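Local atomic coordinates of cleavage stimulation factor 77 (Encephalitozoon cuniculi, PDB entry 2UY1), a protein that probably binds mRNA in the nucleus and belongs to the suppressor of forked family, folding as a solenoid of helical repeats. Residues A[78-83]-A[117-122]; A[125-130]-A[148-153]. All blocks are in the same frame, centred on the assembly; numbering follows the deposited sequence.

In the fold
Both contacts lie in the amino-terminal part of a helical chain, on the same side of its centre and within the Suppressor of forked region, whose HAT (half-a-TPR) repeats are relatives of the TPR. They follow one another in sequence: contact 1 joins the loop after helix 68-77 to the loop after helix 101-116, and contact 2 then pairs helix 123-137 with helix 139-168. Their centres are 14 Å apart, and they touch directly where Gln117 packs on Ile152 and Met120 on Leu126. Segment 117-122 leads straight into helix 123-137, and these two packing contacts make the loop pairing adjoin the helix pairing beside it.

Contact 1: residues A[78-83]-A[117-122]; sequences FENYWD and QTPMGS
Segments 78-83 and 117-122 are two inter-helix loops of a HAT-repeat solenoid, running side by side with end-to-end directions 16° apart; the closest CA pair, Trp82 and Met120, is separated by 3.8 Å. The one direct hydrogen bond is between backbone atoms, from Gly121 N to Trp82 O (3.1 Å), with the donor tilted 31° from the carbonyl plane. The same oxygen also receives a strongly bent CA-H...O contact from Met120 CA, while a straighter one runs from Trp82 CA to Pro119 O at 3.3 Å.

Thr118 points its side chain toward the facing loop. Its chi1 of -57° sets OG1 beside the backbone N, where it bonds back to Arg114 O, and directs CG2 at Asn80 CA and at Tyr81 O, 3.2 Å from the latter. Trp82 turns its indole away from the facing loop; one face lies over Tyr81 CD1, and Ile167 and Ile201 of later helices also touch it. The Tyr81 hydroxyl is hydrogen-bonded to Tyr204. Two waters complete the seam: one donates to Pro119 O and to Asn80 O, which also accepts from Arg197, and the other bridges Asp83 OD1 (3.1 Å) and Gly121 O (2.8 Å).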
loop_
_atom_site.group_PDB
_atom_site.type_symbol
_atom_site.label_atom_id
_atom_site.label_comp_id
_atom_site.label_asym_id
_atom_site.label_seq_id
_atom_site.Cartn_x
_atom_site.Cartn_y
_atom_site.Cartn_z
ATOM N N PHE A 78 -31.447 15.849 -28.093
ATOM C CA PHE A 78 -30.106 15.245 -28.295
ATOM C C PHE A 78 -29.288 16.268 -29.049
ATOM O O PHE A 78 -28.760 15.985 -30.116
ATOM C CB PHE A 78 -30.248 13.908 -29.049
ATOM C CG PHE A 78 -30.948 12.836 -28.216
ATOM C CD1 PHE A 78 -30.203 11.985 -27.375
ATOM C CD2 PHE A 78 -32.338 12.717 -28.223
ATOM C CE1 PHE A 78 -30.803 11.047 -26.587
ATOM C CE2 PHE A 78 -32.945 11.759 -27.391
ATOM C CZ PHE A 78 -32.199 10.967 -26.577
ATOM N N GLU A 79 -29.188 17.469 -28.452
ATOM C CA GLU A 79 -28.502 18.643 -29.027
ATOM C C GLU A 79 -26.999 18.382 -29.066
ATOM O O GLU A 79 -26.429 18.021 -28.043
ATOM C CB GLU A 79 -28.776 19.919 -28.181
ATOM C CG GLU A 79 -30.083 19.926 -27.352
ATOM C CD GLU A 79 -30.695 21.350 -27.190
ATOM O OE1 GLU A 79 -30.168 22.138 -26.331
ATOM O OE2 GLU A 79 -31.696 21.667 -27.907
ATOM N N ASN A 80 -26.339 18.594 -30.209
ATOM C CA ASN A 80 -24.885 18.289 -30.266
ATOM C C ASN A 80 -24.499 16.949 -29.575
ATOM O O ASN A 80 -23.474 16.817 -28.926
ATOM C CB ASN A 80 -24.004 19.470 -29.770
ATOM C CG ASN A 80 -23.924 20.653 -30.761
ATOM O OD1 ASN A 80 -24.899 21.017 -31.395
ATOM N ND2 ASN A 80 -22.735 21.258 -30.878
ATOM N N TYR A 81 -25.328 15.929 -29.800
ATOM C CA TYR A 81 -25.029 14.517 -29.516
ATOM C C TYR A 81 -24.072 13.913 -30.529
ATOM O O TYR A 81 -24.135 14.213 -31.741
ATOM C CB TYR A 81 -26.342 13.761 -29.466
ATOM C CG TYR A 81 -26.288 12.307 -29.060
ATOM C CD1 TYR A 81 -25.532 11.888 -27.980
ATOM C CD2 TYR A 81 -27.048 11.362 -29.747
ATOM C CE1 TYR A 81 -25.532 10.609 -27.577
ATOM C CE2 TYR A 81 -27.041 10.049 -29.368
ATOM C CZ TYR A 81 -26.294 9.677 -28.283
ATOM O OH TYR A 81 -26.276 8.376 -27.907
ATOM N N TRP A 82 -23.208 13.028 -30.016
ATOM C CA TRP A 82 -22.064 12.520 -30.706
ATOM C C TRP A 82 -22.462 11.302 -31.522
ATOM O O TRP A 82 -21.620 10.765 -32.203
ATOM C CB TRP A 82 -20.894 12.161 -29.734
ATOM C CG TRP A 82 -21.364 11.461 -28.503
ATOM C CD1 TRP A 82 -21.558 10.132 -28.363
ATOM C CD2 TRP A 82 -21.803 12.058 -27.278
ATOM N NE1 TRP A 82 -22.027 9.830 -27.122
ATOM C CE2 TRP A 82 -22.219 11.000 -26.431
ATOM C CE3 TRP A 82 -21.858 13.370 -26.799
ATOM C CZ2 TRP A 82 -22.682 11.216 -25.144
ATOM C CZ3 TRP A 82 -22.350 13.587 -25.498
ATOM C CH2 TRP A 82 -22.792 12.534 -24.717
ATOM N N ASP A 83 -23.704 10.824 -31.374
ATOM C CA ASP A 83 -24.211 9.762 -32.283
ATOM C C ASP A 83 -25.561 10.223 -32.891
ATOM O O ASP A 83 -26.592 9.568 -32.757
ATOM C CB ASP A 83 -24.383 8.410 -31.565
ATOM C CG ASP A 83 -24.482 7.216 -32.566
ATOM O OD1 ASP A 83 -23.851 7.295 -33.642
ATOM O OD2 ASP A 83 -25.227 6.259 -32.292
ATOM N N GLN A 117 -21.741 21.345 -37.399
ATOM C CA GLN A 117 -21.234 21.961 -36.196
ATOM C C GLN A 117 -21.200 21.000 -35.022
ATOM O O GLN A 117 -20.791 21.394 -33.910
ATOM C CB GLN A 117 -22.090 23.166 -35.801
ATOM C CG GLN A 117 -22.012 24.332 -36.761
ATOM C CD GLN A 117 -23.214 25.264 -36.579
ATOM O OE1 GLN A 117 -24.219 24.898 -35.932
ATOM N NE2 GLN A 117 -23.123 26.469 -37.150
ATOM N N THR A 118 -21.642 19.767 -35.241
ATOM C CA THR A 118 -21.746 18.758 -34.149
ATOM C C THR A 118 -20.661 17.701 -34.236
ATOM O O THR A 118 -20.609 16.984 -35.219
ATOM C CB THR A 118 -23.088 17.987 -34.215
ATOM O OG1 THR A 118 -24.180 18.896 -34.163
ATOM C CG2 THR A 118 -23.232 17.011 -32.992
ATOM N N PRO A 119 -19.777 17.603 -33.231
ATOM C CA PRO A 119 -18.817 16.455 -33.295
ATOM C C PRO A 119 -19.565 15.100 -33.139
ATOM O O PRO A 119 -20.236 14.869 -32.125
ATOM C CB PRO A 119 -17.835 16.724 -32.117
ATOM C CG PRO A 119 -18.086 18.134 -31.716
ATOM C CD PRO A 119 -19.521 18.494 -32.073
ATOM N N MET A 120 -19.538 14.237 -34.174
ATOM C CA MET A 120 -20.320 12.998 -34.085
ATOM C C MET A 120 -19.737 11.976 -35.046
ATOM O O MET A 120 -18.995 12.352 -35.947
ATOM C CB MET A 120 -21.808 13.282 -34.476
ATOM C CG MET A 120 -22.014 13.610 -35.978
ATOM S SD MET A 120 -23.727 13.867 -36.496
ATOM C CE MET A 120 -24.105 15.503 -36.038
ATOM N N GLY A 121 -20.024 10.695 -34.840
ATOM C CA GLY A 121 -19.559 9.655 -35.780
ATOM C C GLY A 121 -20.184 9.924 -37.134
ATOM O O GLY A 121 -21.284 10.487 -37.234
ATOM N N SER A 122 -19.482 9.493 -38.188
ATOM C CA SER A 122 -20.002 9.491 -39.563
ATOM C C SER A 122 -20.192 10.903 -40.154
ATOM O O SER A 122 -20.796 11.048 -41.186
ATOM C CB SER A 122 -21.224 8.548 -39.703
ATOM O OG SER A 122 -20.839 7.115 -39.546
HETATM O O HOH W 1 -21.047 15.901 -29.588
HETATM O O HOH W 2 -23.265 9.866 -35.328
#

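Contact 2: residues A[125-130]-A[148-153]; sequences ELWKDF and DTLPIF
Helix segments 125-130 and 148-153 run antiparallel, their axes 170° apart in direction and 11.7 Å apart at closest approach, with Trp127 and Phe153 as the nearest CA pair. Segment 148-153 is kinked where Pro151, whose N carries no hydrogen, and Ile152 N make no bond to the turn before. The wide spacing is filled mainly by Trp127 and Phe153, with Phe130, Leu150 and Thr149, and no hydrogen bond crosses it.

Trp127 buries the largest share, 115 of 261 Å². With CG anti to the backbone N (chi1 177°), its indole extends across to the facing helix. The five-membered ring forms an offset stack with the Phe153 ring, centroids 4.3 Å apart and planes inclined by only 15°. Trp127 CB also lies over the Phe153 face in a CH-pi contact, 3.9 Å from the ring centroid, while Phe153 CB packs against Trp127 CE3. Farther along the indole, Leu150 CD1 touches Trp127 CZ2 at 3.7 Å, the two side chains crossing at about a right angle.

The far rim of the indole meets Thr149, whose OG1 lies near the ring plane, 3.2 Å from Trp127 CH2. Phe130 comes at Thr149 from the opposite direction, also edge-on, with CE2 3.1 Å from Thr149 OG1. Bonds to Val146 O and, weakly, Ile145 O probably satisfy this hydroxyl between the two ring edges. Met113 of helix 101-116 touches Thr149, and Leu116 touches Trp127, extending the layer to a third helix. Adjacent antiparallel helices stack in this way in HAT-repeat solenoids, here with the Trp127-Phe153 stack as the protein's own filling.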
loop_
_atom_site.group_PDB
_atom_site.type_symbol
_atom_site.label_atom_id
_atom_site.label_comp_id
_atom_site.label_asym_id
_atom_site.label_seq_id
_atom_site.Cartn_x
_atom_site.Cartn_y
_atom_site.Cartn_z
ATOM N N GLU A 125 -19.578 11.438 -44.000
ATOM C CA GLU A 125 -20.653 11.000 -44.871
ATOM C C GLU A 125 -21.707 12.085 -45.004
ATOM O O GLU A 125 -22.214 12.314 -46.100
ATOM C CB GLU A 125 -21.280 9.711 -44.330
ATOM C CG GLU A 125 -20.303 8.861 -43.589
ATOM C CD GLU A 125 -20.784 7.432 -43.413
ATOM O OE1 GLU A 125 -21.935 7.128 -43.822
ATOM O OE2 GLU A 125 -20.001 6.598 -42.876
ATOM N N LEU A 126 -22.021 12.793 -43.913
ATOM C CA LEU A 126 -22.846 13.996 -44.036
ATOM C C LEU A 126 -22.125 15.114 -44.831
ATOM O O LEU A 126 -22.786 15.956 -45.467
ATOM C CB LEU A 126 -23.341 14.522 -42.666
ATOM C CG LEU A 126 -24.536 13.794 -41.964
ATOM C CD1 LEU A 126 -24.886 14.381 -40.567
ATOM C CD2 LEU A 126 -25.883 13.609 -42.795
ATOM N N TRP A 127 -20.792 15.160 -44.760
ATOM C CA TRP A 127 -20.054 16.161 -45.500
ATOM C C TRP A 127 -20.144 15.896 -47.016
ATOM O O TRP A 127 -20.278 16.816 -47.816
ATOM C CB TRP A 127 -18.585 16.249 -45.050
ATOM C CG TRP A 127 -17.785 17.248 -45.855
ATOM C CD1 TRP A 127 -16.847 16.956 -46.816
ATOM C CD2 TRP A 127 -17.837 18.696 -45.775
ATOM N NE1 TRP A 127 -16.318 18.125 -47.335
ATOM C CE2 TRP A 127 -16.906 19.203 -46.720
ATOM C CE3 TRP A 127 -18.577 19.597 -45.018
ATOM C CZ2 TRP A 127 -16.713 20.575 -46.929
ATOM C CZ3 TRP A 127 -18.390 20.971 -45.241
ATOM C CH2 TRP A 127 -17.469 21.436 -46.185
ATOM N N LYS A 128 -20.070 14.635 -47.399
ATOM C CA LYS A 128 -20.197 14.280 -48.801
ATOM C C LYS A 128 -21.590 14.689 -49.246
ATOM O O LYS A 128 -21.729 15.395 -50.250
ATOM C CB LYS A 128 -19.973 12.791 -49.034
ATOM C CG LYS A 128 -18.587 12.317 -48.663
ATOM C CD LYS A 128 -18.467 10.758 -48.850
ATOM C CE LYS A 128 -17.161 10.180 -48.264
ATOM N NZ LYS A 128 -17.187 8.631 -48.210
ATOM N N ASP A 129 -22.612 14.304 -48.472
ATOM C CA ASP A 129 -24.009 14.608 -48.828
ATOM C C ASP A 129 -24.238 16.113 -48.944
ATOM O O ASP A 129 -24.896 16.593 -49.855
ATOM C CB ASP A 129 -24.987 14.025 -47.790
ATOM C CG ASP A 129 -24.931 12.512 -47.695
ATOM O OD1 ASP A 129 -24.301 11.844 -48.560
ATOM O OD2 ASP A 129 -25.527 11.970 -46.722
ATOM N N PHE A 130 -23.704 16.860 -48.001
ATOM C CA PHE A 130 -23.787 18.293 -48.033
ATOM C C PHE A 130 -23.160 18.958 -49.298
ATOM O O PHE A 130 -23.747 19.872 -49.889
ATOM C CB PHE A 130 -23.076 18.853 -46.829
ATOM C CG PHE A 130 -22.926 20.332 -46.881
ATOM C CD1 PHE A 130 -24.062 21.151 -46.926
ATOM C CD2 PHE A 130 -21.641 20.926 -46.890
ATOM C CE1 PHE A 130 -23.936 22.538 -46.986
ATOM C CE2 PHE A 130 -21.513 22.300 -46.942
ATOM C CZ PHE A 130 -22.678 23.114 -46.994
ATOM N N ASP A 148 -16.556 27.679 -47.667
ATOM C CA ASP A 148 -16.767 28.442 -46.450
ATOM C C ASP A 148 -17.183 27.621 -45.211
ATOM O O ASP A 148 -17.147 28.098 -44.067
ATOM C CB ASP A 148 -17.839 29.496 -46.712
ATOM C CG ASP A 148 -17.336 30.628 -47.599
ATOM O OD1 ASP A 148 -16.140 30.690 -47.927
ATOM O OD2 ASP A 148 -18.173 31.450 -47.976
ATOM N N THR A 149 -17.615 26.401 -45.448
ATOM C CA THR A 149 -18.149 25.543 -44.385
ATOM C C THR A 149 -17.100 24.466 -44.043
ATOM O O THR A 149 -17.188 23.802 -43.016
ATOM C CB THR A 149 -19.443 24.898 -44.855
ATOM O OG1 THR A 149 -19.136 24.121 -46.004
ATOM C CG2 THR A 149 -20.382 25.950 -45.331
ATOM N N LEU A 150 -16.113 24.296 -44.916
ATOM C CA LEU A 150 -15.034 23.354 -44.671
ATOM C C LEU A 150 -14.369 23.482 -43.283
ATOM O O LEU A 150 -14.250 22.481 -42.596
ATOM C CB LEU A 150 -14.010 23.404 -45.779
ATOM C CG LEU A 150 -12.853 22.439 -45.545
ATOM C CD1 LEU A 150 -13.374 20.997 -45.468
ATOM C CD2 LEU A 150 -11.717 22.613 -46.597
ATOM N N PRO A 151 -14.032 24.703 -42.821
ATOM C CA PRO A 151 -13.323 24.731 -41.533
ATOM C C PRO A 151 -14.192 24.312 -40.348
ATOM O O PRO A 151 -13.655 23.848 -39.350
ATOM C CB PRO A 151 -12.909 26.207 -41.363
ATOM C CG PRO A 151 -13.222 26.893 -42.632
ATOM C CD PRO A 151 -14.265 26.076 -43.329
ATOM N N ILE A 152 -15.502 24.544 -40.457
ATOM C CA ILE A 152 -16.493 24.109 -39.482
ATOM C C ILE A 152 -16.475 22.589 -39.398
ATOM O O ILE A 152 -16.294 21.998 -38.329
ATOM C CB ILE A 152 -17.940 24.612 -39.859
ATOM C CG1 ILE A 152 -17.954 26.150 -39.993
ATOM C CG2 ILE A 152 -18.969 24.075 -38.875
ATOM C CD1 ILE A 152 -19.326 26.818 -40.488
ATOM N N PHE A 153 -16.639 21.956 -40.547
ATOM C CA PHE A 153 -16.690 20.544 -40.595
ATOM C C PHE A 153 -15.416 19.985 -39.993
ATOM O O PHE A 153 -15.476 19.048 -39.163
ATOM C CB PHE A 153 -16.893 20.044 -42.028
ATOM C CG PHE A 153 -16.384 18.619 -42.247
ATOM C CD1 PHE A 153 -17.046 17.527 -41.687
ATOM C CD2 PHE A 153 -15.203 18.392 -42.925
ATOM C CE1 PHE A 153 -16.551 16.210 -41.853
ATOM C CE2 PHE A 153 -14.717 17.089 -43.103
ATOM C CZ PHE A 153 -15.401 16.003 -42.561
#